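Local coordinates for protein amidohydrolase (Brucella melitensis biovar Abortus, PDB 4F0L) that probably acts as a metal-dependent deaminase of the amidohydrolase family, with an iron(III) ion bound in its barrel in the crystal, at residues B[113-122]-B[326-336]; B[392-403]-B[420-430]. One frame throughout, in Å; residues are numbered along the deposited sequence.

Contact 1: B[113-122]-B[326-336]; sequences LYVDMLEAGF and IGSDSNVLIGI. With FE (Fe (III) ion), chain E.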
loop_
_atom_site.group_PDB
_atom_site.type_symbol
_atom_site.label_atom_id
_atom_site.label_comp_id
_atom_site.label_asym_id
_atom_site.label_seq_id
_atom_site.Cartn_x
_atom_site.Cartn_y
_atom_site.Cartn_z
ATOM N N LEU B 113 -14.200 -12.735 -4.900
ATOM C CA LEU B 113 -13.131 -12.582 -3.908
ATOM C C LEU B 113 -12.019 -13.615 -4.034
ATOM O O LEU B 113 -10.816 -13.277 -4.017
ATOM C CB LEU B 113 -13.706 -12.685 -2.517
ATOM C CG LEU B 113 -12.656 -12.766 -1.411
ATOM C CD1 LEU B 113 -11.751 -11.545 -1.416
ATOM C CD2 LEU B 113 -13.295 -13.028 -0.025
ATOM N N TYR B 114 -12.417 -14.871 -4.179
ATOM C CA TYR B 114 -11.418 -15.932 -4.256
ATOM C C TYR B 114 -10.638 -15.830 -5.566
ATOM O O TYR B 114 -9.444 -16.130 -5.600
ATOM C CB TYR B 114 -12.045 -17.332 -4.025
ATOM C CG TYR B 114 -12.702 -17.514 -2.647
ATOM C CD1 TYR B 114 -12.305 -16.759 -1.538
ATOM C CD2 TYR B 114 -13.710 -18.443 -2.454
ATOM C CE1 TYR B 114 -12.914 -16.911 -0.303
ATOM C CE2 TYR B 114 -14.296 -18.611 -1.235
ATOM C CZ TYR B 114 -13.905 -17.846 -0.160
ATOM O OH TYR B 114 -14.499 -17.990 1.076
ATOM N N VAL B 115 -11.285 -15.376 -6.644
ATOM C CA VAL B 115 -10.556 -15.084 -7.870
ATOM C C VAL B 115 -9.502 -13.976 -7.644
ATOM O O VAL B 115 -8.340 -14.083 -8.067
ATOM C CB VAL B 115 -11.508 -14.720 -9.015
ATOM C CG1 VAL B 115 -10.770 -13.940 -10.118
ATOM C CG2 VAL B 115 -12.211 -15.974 -9.554
ATOM N N ASP B 116 -9.920 -12.897 -7.000
ATOM C CA ASP B 116 -9.010 -11.802 -6.660
ATOM C C ASP B 116 -7.816 -12.328 -5.790
ATOM O O ASP B 116 -6.640 -12.029 -6.045
ATOM C CB ASP B 116 -9.836 -10.748 -5.907
ATOM C CG ASP B 116 -9.444 -9.344 -6.230
ATOM O OD1 ASP B 116 -8.212 -9.135 -6.326
ATOM O OD2 ASP B 116 -10.358 -8.444 -6.316
ATOM N N MET B 117 -8.120 -13.130 -4.771
ATOM C CA MET B 117 -7.055 -13.727 -3.928
ATOM C C MET B 117 -6.112 -14.587 -4.763
ATOM O O MET B 117 -4.917 -14.464 -4.646
ATOM C CB MET B 117 -7.654 -14.592 -2.822
ATOM C CG MET B 117 -8.330 -13.785 -1.700
ATOM S SD MET B 117 -8.963 -14.890 -0.428
ATOM C CE MET B 117 -9.437 -13.741 0.873
ATOM N N LEU B 118 -6.662 -15.454 -5.613
ATOM C CA LEU B 118 -5.829 -16.311 -6.474
ATOM C C LEU B 118 -4.929 -15.463 -7.372
ATOM O O LEU B 118 -3.737 -15.736 -7.477
ATOM C CB LEU B 118 -6.677 -17.282 -7.307
ATOM C CG LEU B 118 -7.166 -18.535 -6.570
ATOM C CD1 LEU B 118 -8.300 -19.249 -7.286
ATOM C CD2 LEU B 118 -5.977 -19.520 -6.389
ATOM N N GLU B 119 -5.480 -14.417 -7.970
ATOM C CA GLU B 119 -4.701 -13.513 -8.812
ATOM C C GLU B 119 -3.578 -12.754 -8.042
ATOM O O GLU B 119 -2.558 -12.395 -8.602
ATOM C CB GLU B 119 -5.609 -12.546 -9.558
ATOM C CG GLU B 119 -6.475 -13.190 -10.639
ATOM C CD GLU B 119 -7.274 -12.155 -11.453
ATOM O OE1 GLU B 119 -7.191 -10.943 -11.104
ATOM O OE2 GLU B 119 -7.957 -12.544 -12.457
ATOM N N ALA B 120 -3.745 -12.628 -6.739
ATOM C CA ALA B 120 -2.754 -12.028 -5.893
ATOM C C ALA B 120 -1.731 -13.067 -5.355
ATOM O O ALA B 120 -0.809 -12.680 -4.638
ATOM C CB ALA B 120 -3.447 -11.318 -4.725
ATOM N N GLY B 121 -1.921 -14.358 -5.643
ATOM C CA GLY B 121 -0.946 -15.372 -5.252
ATOM C C GLY B 121 -1.301 -16.106 -3.961
ATOM O O GLY B 121 -0.441 -16.780 -3.370
ATOM N N PHE B 122 -2.529 -15.931 -3.460
ATOM C CA PHE B 122 -2.983 -16.714 -2.320
ATOM C C PHE B 122 -3.613 -17.990 -2.854
ATOM O O PHE B 122 -4.503 -17.920 -3.706
ATOM C CB PHE B 122 -4.057 -15.974 -1.518
ATOM C CG PHE B 122 -3.584 -14.728 -0.851
ATOM C CD1 PHE B 122 -2.913 -14.785 0.352
ATOM C CD2 PHE B 122 -3.872 -13.470 -1.404
ATOM C CE1 PHE B 122 -2.544 -13.623 1.008
ATOM C CE2 PHE B 122 -3.490 -12.319 -0.777
ATOM C CZ PHE B 122 -2.820 -12.389 0.436
ATOM N N ILE B 326 -0.935 -14.118 7.289
ATOM C CA ILE B 326 -1.685 -12.938 6.908
ATOM C C ILE B 326 -3.045 -13.281 6.349
ATOM O O ILE B 326 -3.224 -14.305 5.661
ATOM C CB ILE B 326 -0.943 -12.060 5.871
ATOM C CG1 ILE B 326 -0.492 -12.899 4.656
ATOM C CG2 ILE B 326 0.231 -11.342 6.549
ATOM C CD1 ILE B 326 0.037 -12.072 3.486
ATOM N N GLY B 327 -4.002 -12.411 6.671
ATOM C CA GLY B 327 -5.343 -12.507 6.160
ATOM C C GLY B 327 -5.908 -11.178 5.701
ATOM O O GLY B 327 -5.726 -10.152 6.354
ATOM N N SER B 328 -6.640 -11.213 4.593
ATOM C CA SER B 328 -7.251 -10.000 4.036
ATOM C C SER B 328 -8.449 -9.501 4.865
ATOM O O SER B 328 -8.815 -8.335 4.786
ATOM C CB SER B 328 -7.688 -10.273 2.613
ATOM O OG SER B 328 -6.572 -10.521 1.782
ATOM N N ASP B 329 -9.068 -10.406 5.612
ATOM C CA ASP B 329 -9.995 -10.057 6.719
ATOM C C ASP B 329 -11.237 -9.331 6.193
ATOM O O ASP B 329 -12.192 -10.010 5.773
ATOM C CB ASP B 329 -9.256 -9.286 7.825
ATOM C CG ASP B 329 -10.137 -8.999 9.071
ATOM O OD1 ASP B 329 -11.294 -9.472 9.144
ATOM O OD2 ASP B 329 -9.660 -8.331 10.006
ATOM N N SER B 330 -11.240 -7.997 6.205
ATOM C CA SER B 330 -12.381 -7.218 5.692
ATOM C C SER B 330 -12.419 -7.281 4.195
ATOM O O SER B 330 -13.434 -6.924 3.552
ATOM C CB SER B 330 -12.321 -5.730 6.121
ATOM O OG SER B 330 -11.251 -5.045 5.468
ATOM N N ASN B 331 -11.306 -7.730 3.616
ATOM C CA ASN B 331 -11.222 -7.880 2.146
ATOM C C ASN B 331 -11.376 -6.550 1.413
ATOM O O ASN B 331 -11.789 -6.495 0.218
ATOM C CB ASN B 331 -12.201 -8.951 1.662
ATOM C CG ASN B 331 -11.799 -10.362 2.167
ATOM O OD1 ASN B 331 -10.662 -10.734 2.058
ATOM N ND2 ASN B 331 -12.738 -11.131 2.700
ATOM N N VAL B 332 -10.994 -5.462 2.091
ATOM C CA VAL B 332 -11.038 -4.109 1.472
ATOM C C VAL B 332 -10.028 -3.982 0.325
ATOM O O VAL B 332 -10.295 -3.304 -0.716
ATOM C CB VAL B 332 -10.836 -2.976 2.511
ATOM C CG1 VAL B 332 -9.459 -3.058 3.242
ATOM C CG2 VAL B 332 -11.002 -1.609 1.858
ATOM N N LEU B 333 -8.886 -4.636 0.473
ATOM C CA LEU B 333 -7.806 -4.545 -0.545
ATOM C C LEU B 333 -6.979 -5.827 -0.483
ATOM O O LEU B 333 -6.505 -6.196 0.596
ATOM C CB LEU B 333 -6.885 -3.303 -0.313
ATOM C CG LEU B 333 -5.741 -3.053 -1.369
ATOM C CD1 LEU B 333 -6.276 -3.096 -2.756
ATOM C CD2 LEU B 333 -5.077 -1.699 -1.252
ATOM N N ILE B 334 -6.841 -6.498 -1.619
ATOM C CA ILE B 334 -6.301 -7.861 -1.692
ATOM C C ILE B 334 -4.864 -7.835 -2.270
ATOM O O ILE B 334 -4.688 -7.437 -3.386
ATOM C CB ILE B 334 -7.166 -8.785 -2.603
ATOM C CG1 ILE B 334 -8.654 -8.758 -2.220
ATOM C CG2 ILE B 334 -6.609 -10.220 -2.568
ATOM C CD1 ILE B 334 -8.954 -9.035 -0.742
ATOM N N GLY B 335 -3.859 -8.226 -1.483
ATOM C CA GLY B 335 -2.489 -8.280 -1.973
ATOM C C GLY B 335 -1.478 -8.792 -0.968
ATOM O O GLY B 335 -1.519 -8.432 0.205
ATOM N N ILE B 336 -0.569 -9.649 -1.416
ATOM C CA ILE B 336 0.484 -10.161 -0.513
ATOM C C ILE B 336 1.437 -9.020 -0.225
ATOM O O ILE B 336 1.812 -8.814 0.912
ATOM C CB ILE B 336 1.243 -11.359 -1.137
ATOM C CG1 ILE B 336 0.325 -12.592 -1.252
ATOM C CG2 ILE B 336 2.527 -11.623 -0.371
ATOM C CD1 ILE B 336 0.918 -13.805 -1.951
HETATM FE FE FE E . -11.979 -10.663 11.155
HETATM O O HOH W 1 -0.151 -10.203 -4.216
HETATM O O HOH W 2 -10.960 -8.963 12.050
HETATM O O HOH W 3 -13.503 -8.995 11.428
#
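Ile334 pushes its branched side chain into a hollow on helix 103-119 walled by Leu113, Asp116, Met117 and Ala120, joining a helix of the amidohydrolase TIM barrel to the loop that follows strand 323-326 and carries the metal ligand Asp329. The two branches of Ile334 divide the hollow. Ile334 CG2 sits over the helix backbone, 3.8 Å from Met117 CA, and also meets Ala120 CB; CD1 reaches the other way to Leu113 CD1. Asp116 OD1 rests against CB of Ile334, while the carboxylate's OD2 turns to Tyr71.

Towards the metal, both methyls of Leu113 lie over one face of the Asn331 amide, CD2 3.4 Å from ND2 and CD1 nearer OD1. The extended Met117 chain brings CE within 3.5 Å of Asn331 OD1, which is buried among carbons and has no polar partner in the model. Asn331 ND2, by contrast, is hydrogen-bonded to Ser66 OG.

At the far end the helix closes in a Schellman motif at Gly121, and the chain turns into strand 122-129. Here CG1 of Ile336 lies over one face of the Phe122 ring, a CH-pi contact 3.8 Å from the centroid, while Ile326 CD1 meets the ring edge. A water bridges the two backbones, donating to Ala120 O at 2.6 Å and accepting from Ile336 N at 2.9 Å.

Contact 2: B[392-403]-B[420-430]; sequences SADFVSLDVERL and RAHVCDVWVRG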
loop_
_atom_site.group_PDB
_atom_site.type_symbol
_atom_site.label_atom_id
_atom_site.label_comp_id
_atom_site.label_asym_id
_atom_site.label_seq_id
_atom_site.Cartn_x
_atom_site.Cartn_y
_atom_site.Cartn_z
ATOM N N SER B 392 0.816 -30.369 -1.321
ATOM C CA SER B 392 -0.088 -30.004 -2.429
ATOM C C SER B 392 0.710 -29.187 -3.438
ATOM O O SER B 392 1.576 -28.402 -3.020
ATOM C CB SER B 392 -1.287 -29.198 -1.944
ATOM O OG SER B 392 -2.264 -29.124 -2.990
ATOM N N ALA B 393 0.440 -29.378 -4.741
ATOM C CA ALA B 393 1.136 -28.595 -5.775
ATOM C C ALA B 393 0.514 -27.200 -5.877
ATOM O O ALA B 393 -0.196 -26.889 -6.823
ATOM C CB ALA B 393 1.172 -29.335 -7.133
ATOM N N ASP B 394 0.831 -26.378 -4.884
ATOM C CA ASP B 394 0.326 -25.023 -4.736
ATOM C C ASP B 394 1.517 -24.053 -4.793
ATOM O O ASP B 394 2.339 -24.006 -3.869
ATOM C CB ASP B 394 -0.368 -24.839 -3.374
ATOM C CG ASP B 394 -1.547 -25.770 -3.149
ATOM O OD1 ASP B 394 -1.879 -26.629 -3.995
ATOM O OD2 ASP B 394 -2.168 -25.647 -2.077
ATOM N N PHE B 395 1.613 -23.255 -5.851
ATOM C CA PHE B 395 2.727 -22.346 -5.950
ATOM C C PHE B 395 2.439 -21.281 -6.987
ATOM O O PHE B 395 1.373 -21.314 -7.649
ATOM C CB PHE B 395 4.052 -23.097 -6.210
ATOM C CG PHE B 395 3.963 -24.144 -7.268
ATOM C CD1 PHE B 395 3.951 -23.796 -8.597
ATOM C CD2 PHE B 395 3.843 -25.492 -6.926
ATOM C CE1 PHE B 395 3.862 -24.767 -9.580
ATOM C CE2 PHE B 395 3.763 -26.448 -7.906
ATOM C CZ PHE B 395 3.765 -26.091 -9.231
ATOM N N VAL B 396 3.354 -20.307 -7.059
ATOM C CA VAL B 396 3.155 -19.038 -7.760
ATOM C C VAL B 396 4.427 -18.677 -8.567
ATOM O O VAL B 396 5.549 -18.826 -8.054
ATOM C CB VAL B 396 2.868 -17.899 -6.732
ATOM C CG1 VAL B 396 2.702 -16.526 -7.392
ATOM C CG2 VAL B 396 1.635 -18.219 -5.861
ATOM N N SER B 397 4.270 -18.236 -9.837
ATOM C CA SER B 397 5.410 -17.668 -10.551
ATOM C C SER B 397 5.270 -16.147 -10.600
ATOM O O SER B 397 4.159 -15.613 -10.649
ATOM C CB SER B 397 5.579 -18.247 -11.932
ATOM O OG SER B 397 4.559 -17.799 -12.815
ATOM N N LEU B 398 6.408 -15.462 -10.536
ATOM C CA LEU B 398 6.425 -14.037 -10.500
ATOM C C LEU B 398 6.896 -13.484 -11.838
ATOM O O LEU B 398 7.853 -14.000 -12.416
ATOM C CB LEU B 398 7.328 -13.537 -9.365
ATOM C CG LEU B 398 6.868 -13.909 -7.948
ATOM C CD1 LEU B 398 7.943 -13.539 -6.947
ATOM C CD2 LEU B 398 5.537 -13.247 -7.537
ATOM N N ASP B 399 6.252 -12.409 -12.296
ATOM C CA ASP B 399 6.706 -11.683 -13.481
ATOM C C ASP B 399 7.899 -10.831 -13.053
ATOM O O ASP B 399 7.743 -9.890 -12.264
ATOM C CB ASP B 399 5.569 -10.815 -14.030
ATOM C CG ASP B 399 5.974 -9.996 -15.256
ATOM O OD1 ASP B 399 7.129 -9.625 -15.412
ATOM O OD2 ASP B 399 5.118 -9.759 -16.105
ATOM N N VAL B 400 9.077 -11.168 -13.582
ATOM C CA VAL B 400 10.328 -10.466 -13.274
ATOM C C VAL B 400 10.892 -9.738 -14.498
ATOM O O VAL B 400 12.098 -9.496 -14.601
ATOM C CB VAL B 400 11.389 -11.429 -12.691
ATOM C CG1 VAL B 400 10.959 -11.891 -11.304
ATOM C CG2 VAL B 400 11.681 -12.574 -13.659
ATOM N N GLU B 401 9.994 -9.337 -15.380
ATOM C CA GLU B 401 10.346 -8.583 -16.570
ATOM C C GLU B 401 11.133 -7.314 -16.210
ATOM O O GLU B 401 12.102 -6.973 -16.883
ATOM C CB GLU B 401 9.051 -8.274 -17.324
ATOM C CG GLU B 401 9.182 -7.684 -18.714
ATOM C CD GLU B 401 7.850 -7.747 -19.463
ATOM O OE1 GLU B 401 7.168 -6.698 -19.522
ATOM O OE2 GLU B 401 7.462 -8.848 -19.928
ATOM N N ARG B 402 10.759 -6.657 -15.112
ATOM C CA ARG B 402 11.494 -5.477 -14.652
ATOM C C ARG B 402 12.651 -5.780 -13.678
ATOM O O ARG B 402 13.304 -4.831 -13.180
ATOM C CB ARG B 402 10.549 -4.466 -13.986
ATOM C CG ARG B 402 9.364 -4.008 -14.855
ATOM C CD ARG B 402 8.830 -2.659 -14.384
ATOM N NE ARG B 402 9.840 -1.610 -14.493
ATOM C CZ ARG B 402 9.825 -0.441 -13.859
ATOM N NH1 ARG B 402 8.846 -0.126 -12.991
ATOM N NH2 ARG B 402 10.816 0.431 -14.076
ATOM N N LEU B 403 12.894 -7.061 -13.385
ATOM C CA LEU B 403 13.990 -7.462 -12.506
ATOM C C LEU B 403 14.790 -8.589 -13.153
ATOM O O LEU B 403 14.920 -9.662 -12.542
ATOM C CB LEU B 403 13.412 -7.947 -11.162
ATOM C CG LEU B 403 12.699 -6.930 -10.274
ATOM C CD1 LEU B 403 11.831 -7.590 -9.237
ATOM C CD2 LEU B 403 13.728 -6.063 -9.590
ATOM N N ARG B 420 7.957 -3.748 -8.318
ATOM C CA ARG B 420 8.752 -4.076 -9.508
ATOM C C ARG B 420 8.555 -5.527 -10.040
ATOM O O ARG B 420 9.197 -5.920 -11.006
ATOM C CB ARG B 420 10.240 -3.838 -9.186
ATOM C CG ARG B 420 10.643 -2.360 -9.068
ATOM C CD ARG B 420 10.680 -1.577 -10.367
ATOM N NE ARG B 420 10.946 -0.161 -10.074
ATOM C CZ ARG B 420 12.152 0.395 -9.966
ATOM N NH1 ARG B 420 13.238 -0.309 -10.226
ATOM N NH2 ARG B 420 12.270 1.682 -9.652
ATOM N N ALA B 421 7.722 -6.325 -9.371
ATOM C CA ALA B 421 7.266 -7.618 -9.878
ATOM C C ALA B 421 5.815 -7.752 -9.529
ATOM O O ALA B 421 5.340 -7.025 -8.652
ATOM C CB ALA B 421 8.045 -8.771 -9.267
ATOM N N HIS B 422 5.162 -8.726 -10.180
ATOM C CA HIS B 422 3.775 -9.070 -9.988
ATOM C C HIS B 422 3.565 -10.574 -10.156
ATOM O O HIS B 422 4.371 -11.274 -10.756
ATOM C CB HIS B 422 2.902 -8.301 -10.984
ATOM C CG HIS B 422 3.128 -6.810 -10.954
ATOM N ND1 HIS B 422 4.035 -6.185 -11.750
ATOM C CD2 HIS B 422 2.557 -5.815 -10.146
ATOM C CE1 HIS B 422 4.037 -4.862 -11.469
ATOM N NE2 HIS B 422 3.129 -4.641 -10.482
ATOM N N VAL B 423 2.458 -11.074 -9.629
ATOM C CA VAL B 423 2.044 -12.496 -9.821
ATOM C C VAL B 423 1.779 -12.810 -11.306
ATOM O O VAL B 423 1.099 -12.047 -12.006
ATOM C CB VAL B 423 0.804 -12.804 -8.966
ATOM C CG1 VAL B 423 0.175 -14.158 -9.334
ATOM C CG2 VAL B 423 1.157 -12.734 -7.493
ATOM N N CYS B 424 2.376 -13.887 -11.793
ATOM C CA CYS B 424 2.178 -14.336 -13.169
ATOM C C CYS B 424 1.210 -15.545 -13.209
ATOM O O CYS B 424 0.013 -15.381 -13.397
ATOM C CB CYS B 424 3.515 -14.638 -13.831
ATOM S SG CYS B 424 3.379 -14.802 -15.626
ATOM N N ASP B 425 1.728 -16.750 -12.954
ATOM C CA ASP B 425 0.896 -17.954 -12.894
ATOM C C ASP B 425 0.686 -18.424 -11.467
ATOM O O ASP B 425 1.527 -18.209 -10.590
ATOM C CB ASP B 425 1.524 -19.073 -13.734
ATOM C CG ASP B 425 1.601 -18.720 -15.212
ATOM O OD1 ASP B 425 1.024 -17.710 -15.649
ATOM O OD2 ASP B 425 2.252 -19.476 -15.981
ATOM N N VAL B 426 -0.428 -19.102 -11.237
ATOM C CA VAL B 426 -0.722 -19.627 -9.933
ATOM C C VAL B 426 -1.364 -20.998 -10.103
ATOM O O VAL B 426 -2.306 -21.141 -10.877
ATOM C CB VAL B 426 -1.697 -18.705 -9.164
ATOM C CG1 VAL B 426 -1.994 -19.299 -7.794
ATOM C CG2 VAL B 426 -1.177 -17.244 -9.075
ATOM N N TRP B 427 -0.820 -21.991 -9.399
ATOM C CA TRP B 427 -1.337 -23.340 -9.384
ATOM C C TRP B 427 -1.868 -23.694 -8.036
ATOM O O TRP B 427 -1.232 -23.408 -7.006
ATOM C CB TRP B 427 -0.243 -24.306 -9.660
ATOM C CG TRP B 427 0.424 -24.236 -11.023
ATOM C CD1 TRP B 427 0.230 -25.064 -12.103
ATOM C CD2 TRP B 427 1.442 -23.281 -11.456
ATOM N NE1 TRP B 427 1.040 -24.714 -13.154
ATOM C CE2 TRP B 427 1.797 -23.648 -12.819
ATOM C CE3 TRP B 427 2.062 -22.183 -10.868
ATOM C CZ2 TRP B 427 2.733 -22.926 -13.552
ATOM C CZ3 TRP B 427 3.048 -21.518 -11.583
ATOM C CH2 TRP B 427 3.361 -21.868 -12.903
ATOM N N VAL B 428 -3.011 -24.380 -8.023
ATOM C CA VAL B 428 -3.560 -24.996 -6.810
ATOM C C VAL B 428 -3.891 -26.469 -7.118
ATOM O O VAL B 428 -4.610 -26.770 -8.078
ATOM C CB VAL B 428 -4.808 -24.237 -6.307
ATOM C CG1 VAL B 428 -5.473 -24.996 -5.159
ATOM C CG2 VAL B 428 -4.424 -22.803 -5.868
ATOM N N ARG B 429 -3.346 -27.372 -6.318
ATOM C CA ARG B 429 -3.462 -28.814 -6.545
ATOM C C ARG B 429 -3.060 -29.135 -7.962
ATOM O O ARG B 429 -3.684 -29.960 -8.628
ATOM C CB ARG B 429 -4.855 -29.370 -6.210
ATOM C CG ARG B 429 -5.305 -29.059 -4.777
ATOM C CD ARG B 429 -6.565 -29.824 -4.375
ATOM N NE ARG B 429 -7.676 -29.512 -5.244
ATOM C CZ ARG B 429 -8.409 -28.404 -5.162
ATOM N NH1 ARG B 429 -8.176 -27.486 -4.206
ATOM N NH2 ARG B 429 -9.402 -28.199 -6.035
ATOM N N GLY B 430 -1.968 -28.501 -8.409
ATOM C CA GLY B 430 -1.442 -28.749 -9.711
ATOM C C GLY B 430 -2.243 -28.149 -10.860
ATOM O O GLY B 430 -1.830 -28.298 -12.005
HETATM O O HOH W 4 8.790 -7.384 -13.194
HETATM O O HOH W 5 13.705 -2.813 -11.421
HETATM O O HOH W 6 8.306 1.259 -9.978
#
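Phe395 and Trp427 face each other as a hydrogen-bonded pair, their backbones joined in both directions; the bond from Trp427 N to Phe395 O is nearly straight (173°). Ser397 N gives a further bond to Asp425 O, and Asp399 N one to His422 O. At the opposite end the Asp394 carboxylate takes over from the backbone: Arg429 N meets Asp394 OD1 nearly end-on, at 2.8 Å, while the Ser392 hydroxyl comes from above the carboxylate plane, on the other side of it. Gly430 N closes this end on Ala393 O.

The backbone bonds of Phe395 and Ser397 belong to an antiparallel pairing of strands 395-399 and 422-428, which the Asp394 and Ala393 bonds continue past its end. A classic beta bulge interrupts it, Cys424 and Asp425 both facing Ser397. Ser397 O accepts from Cys424 N at 2.7 Å, and Ser397 OG from Asp425 N at 3.0 Å. A chi1 of 71° tucks OG back over the Ser397 backbone, within reach of the extra N-H of the bulge; Gln54 also bonds to this hydroxyl.

Among the apolar contacts, CE1 of Phe395 lies over one face of the indole, 3.4 Å from Trp427 CD2, with the ring planes inclined at 41°. Val396 occupies the other side of the sheet beside Val426, and its CG1 reaches Val423 CG1 at 4.0 Å.

Charged side chains meet beyond the strands. The guanidinium of Arg402 has Arg420 CD over one face, NH1 being 3.5 Å from that carbon. Both arginines are engaged by the second subunit: Arg402 by a salt bridge to Glu446 of that chain, and Arg420 by a hydrogen bond to the carbonyl of its Tyr71 and a cation-pi contact with the ring.

In the fold
Contacts 1 and 2 follow one another along the chain, with centres about 15 Å apart, and abut where helix 103-119 ends. There Glu119 O lies 3.3 Å from Val423 CG1 and Gly121 O 3.5 Å from Val396 CG2, so valines of the strand pair pack on the helix end and the Gly121 turn after it. Strand 56-66 lies between strands 122-129 and 395-399 in one mixed sheet, and it carries His65, a metal ligand. Contact 1 reaches the metal site, probably the active site as in this family, through Asp329, whose OD1 binds the iron at 2.4 Å alongside His65, His67 and His241. Contact 2 lies away from the metal, but both contacts touch the second subunit.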